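Local atomic coordinates of Blo t 1 allergen (Blomia tropicalis, PDB entry 5JT8), a protein that is a mite allergen of the papain family, held here with its propeptide, and probably acts as a cysteine protease once that segment is removed. Residues A[261-266]-A[303-309]. Sequence-based numbering, arbitrary orientation.
Sequences FRNLGN and WGTGWGN
Trp307 buries more surface in this contact than any other residue, and its indole lies against the end of helix 259-262. The pyrrole nitrogen NE1 donates a hydrogen bond to Phe261 O at 3.0 Å. That oxygen sits almost in the plane of the indole. NE1 lies nearly along the C=O axis, though the N-H...O angle is bent to 147°. A second, weak bond runs from the same NE1 to Arg262 O at 3.2 Å. Phe261 O also accepts from Leu264 N, so two N-H groups grip this carbonyl.

The benzo edge of Trp307 lies over one face of the Phe261 ring, with CZ2 3.6 Å from CZ of Phe261. The two ring planes are inclined by 49°. Phe261 has CG anti to its backbone N (chi1 -176°), which brings the ring against both tryptophans. Trp303 CH2 meets its edge. Trp303 CE3 lies over the rim of one face of the Trp307 indole, and Leu264 O over the rim of the other.

This aromatic cluster joins the short helix 259-262 to the loop between strands 294-300 and 312-316. Trp303 belongs there to the Asn-Ser-Trp-Gly sequence of papain-family enzymes, which begins at Asn301. Residues of the I29 propeptide region pack on the cluster: Tyr75 meets Trp303 edge-to-face, and the Arg262 guanidinium bonds to Met78 O and Tyr75 O. His281 stacks on Trp303.

Beyond the indole the two backbones run close. Gly308 N donates to Leu264 O at 2.8 Å. Gly308 and Gly265 then pass with their CA atoms 3.5 Å apart, and Gly308 CA makes a CA-H...O contact of 3.3 Å with Gly265 O. Leu264 CB packs on Trp307 CZ2 at 3.7 Å.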
ATOM      1  N   PHE A 261       7.454   9.090   5.428  1.00 33.03           N
ATOM      2  CA  PHE A 261       6.788   7.812   5.244  1.00 38.39           C
ATOM      3  C   PHE A 261       7.717   6.832   4.534  1.00 40.26           C
ATOM      4  O   PHE A 261       7.818   5.663   4.916  1.00 39.46           O
ATOM      5  CB  PHE A 261       5.485   7.963   4.457  1.00 31.04           C
ATOM      6  CG  PHE A 261       4.728   6.683   4.342  1.00 36.09           C
ATOM      7  CD1 PHE A 261       3.893   6.266   5.375  1.00 34.82           C
ATOM      8  CD2 PHE A 261       4.898   5.857   3.239  1.00 30.30           C
ATOM      9  CE1 PHE A 261       3.208   5.072   5.290  1.00 34.17           C
ATOM     10  CE2 PHE A 261       4.228   4.658   3.151  1.00 32.96           C
ATOM     11  CZ  PHE A 261       3.376   4.264   4.171  1.00 36.12           C
ATOM     12  N   ARG A 262       8.394   7.329   3.500  1.00 41.72           N
ATOM     13  CA  ARG A 262       9.348   6.544   2.710  1.00 46.47           C
ATOM     14  C   ARG A 262      10.333   5.745   3.557  1.00 43.57           C
ATOM     15  O   ARG A 262      10.547   4.546   3.339  1.00 39.86           O
ATOM     16  CB  ARG A 262      10.117   7.480   1.776  1.00 55.23           C
ATOM     17  CG  ARG A 262      11.069   6.820   0.815  1.00 56.56           C
ATOM     18  CD  ARG A 262      11.587   7.853  -0.183  1.00 55.05           C
ATOM     19  NE  ARG A 262      12.666   7.317  -1.003  1.00 55.72           N
ATOM     20  CZ  ARG A 262      13.296   7.996  -1.954  1.00 53.46           C
ATOM     21  NH1 ARG A 262      12.956   9.252  -2.217  1.00 47.73           N
ATOM     22  NH2 ARG A 262      14.271   7.413  -2.638  1.00 58.17           N
ATOM     23  N   ASN A 263      10.921   6.409   4.540  1.00 43.88           N
ATOM     24  CA  ASN A 263      11.989   5.795   5.317  1.00 41.87           C
ATOM     25  C   ASN A 263      11.562   5.338   6.688  1.00 43.39           C
ATOM     26  O   ASN A 263      12.408   5.006   7.519  1.00 37.85           O
ATOM     27  CB  ASN A 263      13.152   6.768   5.451  1.00 37.07           C
ATOM     28  CG  ASN A 263      13.829   7.017   4.137  1.00 41.98           C
ATOM     29  OD1 ASN A 263      14.604   6.184   3.665  1.00 50.09           O
ATOM     30  ND2 ASN A 263      13.535   8.156   3.523  1.00 40.16           N
ATOM     31  N   LEU A 264      10.249   5.317   6.918  1.00 45.29           N
ATOM     32  CA  LEU A 264       9.702   4.963   8.228  1.00 44.00           C
ATOM     33  C   LEU A 264      10.195   3.610   8.737  1.00 43.64           C
ATOM     34  O   LEU A 264      10.187   2.627   8.001  1.00 44.27           O
ATOM     35  CB  LEU A 264       8.173   4.961   8.172  1.00 42.72           C
ATOM     36  CG  LEU A 264       7.419   4.757   9.486  1.00 44.18           C
ATOM     37  CD1 LEU A 264       7.852   5.796  10.512  1.00 42.08           C
ATOM     38  CD2 LEU A 264       5.911   4.848   9.245  1.00 42.43           C
ATOM     39  N   GLY A 265      10.642   3.581   9.993  1.00 38.26           N
ATOM     40  CA  GLY A 265      10.893   2.340  10.708  1.00 42.54           C
ATOM     41  C   GLY A 265       9.923   2.223  11.880  1.00 46.09           C
ATOM     42  O   GLY A 265       8.711   2.343  11.700  1.00 43.89           O
ATOM     43  N   ASN A 266      10.450   1.999  13.081  1.00 43.59           N
ATOM     44  CA  ASN A 266       9.645   2.038  14.301  1.00 49.01           C
ATOM     45  C   ASN A 266       9.201   3.456  14.673  1.00 48.76           C
ATOM     46  O   ASN A 266       9.862   4.436  14.312  1.00 50.06           O
ATOM     47  CB  ASN A 266      10.427   1.438  15.475  1.00 57.85           C
ATOM     48  CG  ASN A 266      10.492  -0.081  15.427  1.00 66.75           C
ATOM     49  OD1 ASN A 266       9.549  -0.767  15.823  1.00 73.81           O
ATOM     50  ND2 ASN A 266      11.615  -0.612  14.960  1.00 66.32           N
ATOM     51  N   TRP A 303       6.325  -3.327   1.174  1.00 35.56           N
ATOM     52  CA  TRP A 303       7.733  -3.044   0.897  1.00 34.32           C
ATOM     53  C   TRP A 303       8.675  -3.959   1.685  1.00 31.40           C
ATOM     54  O   TRP A 303       9.806  -3.581   1.989  1.00 35.44           O
ATOM     55  CB  TRP A 303       8.059  -1.584   1.214  1.00 30.39           C
ATOM     56  CG  TRP A 303       7.375  -0.573   0.310  1.00 30.04           C
ATOM     57  CD1 TRP A 303       6.753  -0.819  -0.875  1.00 29.57           C
ATOM     58  CD2 TRP A 303       7.277   0.839   0.531  1.00 31.97           C
ATOM     59  NE1 TRP A 303       6.274   0.347  -1.407  1.00 29.22           N
ATOM     60  CE2 TRP A 303       6.572   1.382  -0.559  1.00 29.22           C
ATOM     61  CE3 TRP A 303       7.708   1.695   1.552  1.00 34.61           C
ATOM     62  CZ2 TRP A 303       6.289   2.748  -0.667  1.00 32.55           C
ATOM     63  CZ3 TRP A 303       7.422   3.057   1.451  1.00 31.08           C
ATOM     64  CH2 TRP A 303       6.720   3.567   0.347  1.00 34.88           C
ATOM     65  N   GLY A 304       8.199  -5.152   2.017  1.00 31.30           N
ATOM     66  CA  GLY A 304       8.995  -6.113   2.756  1.00 36.27           C
ATOM     67  C   GLY A 304       8.986  -5.842   4.250  1.00 33.37           C
ATOM     68  O   GLY A 304       8.573  -4.771   4.703  1.00 33.79           O
ATOM     69  N   THR A 305       9.454  -6.818   5.016  1.00 37.82           N
ATOM     70  CA  THR A 305       9.479  -6.712   6.475  1.00 40.30           C
ATOM     71  C   THR A 305      10.576  -5.761   6.946  1.00 41.60           C
ATOM     72  O   THR A 305      10.690  -5.484   8.138  1.00 42.16           O
ATOM     73  CB  THR A 305       9.708  -8.082   7.138  1.00 39.55           C
ATOM     74  OG1 THR A 305      10.964  -8.617   6.699  1.00 43.80           O
ATOM     75  CG2 THR A 305       8.596  -9.055   6.771  1.00 35.53           C
ATOM     76  N   GLY A 306      11.391  -5.284   6.011  1.00 38.09           N
ATOM     77  CA  GLY A 306      12.489  -4.389   6.329  1.00 36.32           C
ATOM     78  C   GLY A 306      12.020  -2.959   6.555  1.00 37.33           C
ATOM     79  O   GLY A 306      12.721  -2.173   7.180  1.00 42.82           O
ATOM     80  N   TRP A 307      10.839  -2.618   6.048  1.00 33.28           N
ATOM     81  CA  TRP A 307      10.277  -1.275   6.236  1.00 39.72           C
ATOM     82  C   TRP A 307       9.393  -1.217   7.479  1.00 37.47           C
ATOM     83  O   TRP A 307       8.801  -2.222   7.879  1.00 33.35           O
ATOM     84  CB  TRP A 307       9.471  -0.846   5.001  1.00 37.47           C
ATOM     85  CG  TRP A 307       8.792   0.517   5.105  1.00 33.44           C
ATOM     86  CD1 TRP A 307       9.282   1.709   4.666  1.00 31.26           C
ATOM     87  CD2 TRP A 307       7.495   0.801   5.656  1.00 31.32           C
ATOM     88  NE1 TRP A 307       8.384   2.715   4.914  1.00 36.72           N
ATOM     89  CE2 TRP A 307       7.277   2.188   5.520  1.00 32.43           C
ATOM     90  CE3 TRP A 307       6.501   0.021   6.255  1.00 32.72           C
ATOM     91  CZ2 TRP A 307       6.106   2.813   5.954  1.00 32.65           C
ATOM     92  CZ3 TRP A 307       5.332   0.648   6.694  1.00 32.38           C
ATOM     93  CH2 TRP A 307       5.151   2.029   6.541  1.00 31.67           C
ATOM     94  N   GLY A 308       9.311  -0.033   8.080  1.00 35.99           N
ATOM     95  CA  GLY A 308       8.508   0.173   9.269  1.00 34.94           C
ATOM     96  C   GLY A 308       8.885  -0.815  10.357  1.00 34.11           C
ATOM     97  O   GLY A 308      10.056  -1.117  10.543  1.00 33.82           O
ATOM     98  N   ASN A 309       7.882  -1.323  11.065  1.00 36.83           N
ATOM     99  CA  ASN A 309       8.083  -2.361  12.068  1.00 35.33           C
ATOM    100  C   ASN A 309       7.596  -3.715  11.538  1.00 36.31           C
ATOM    101  O   ASN A 309       6.411  -4.033  11.618  1.00 35.76           O
ATOM    102  CB  ASN A 309       7.349  -1.996  13.366  1.00 33.09           C
ATOM    103  CG  ASN A 309       7.674  -2.949  14.515  1.00 47.46           C
ATOM    104  OD1 ASN A 309       8.034  -4.108  14.300  1.00 47.89           O
ATOM    105  ND2 ASN A 309       7.559  -2.454  15.740  1.00 53.50           N
TER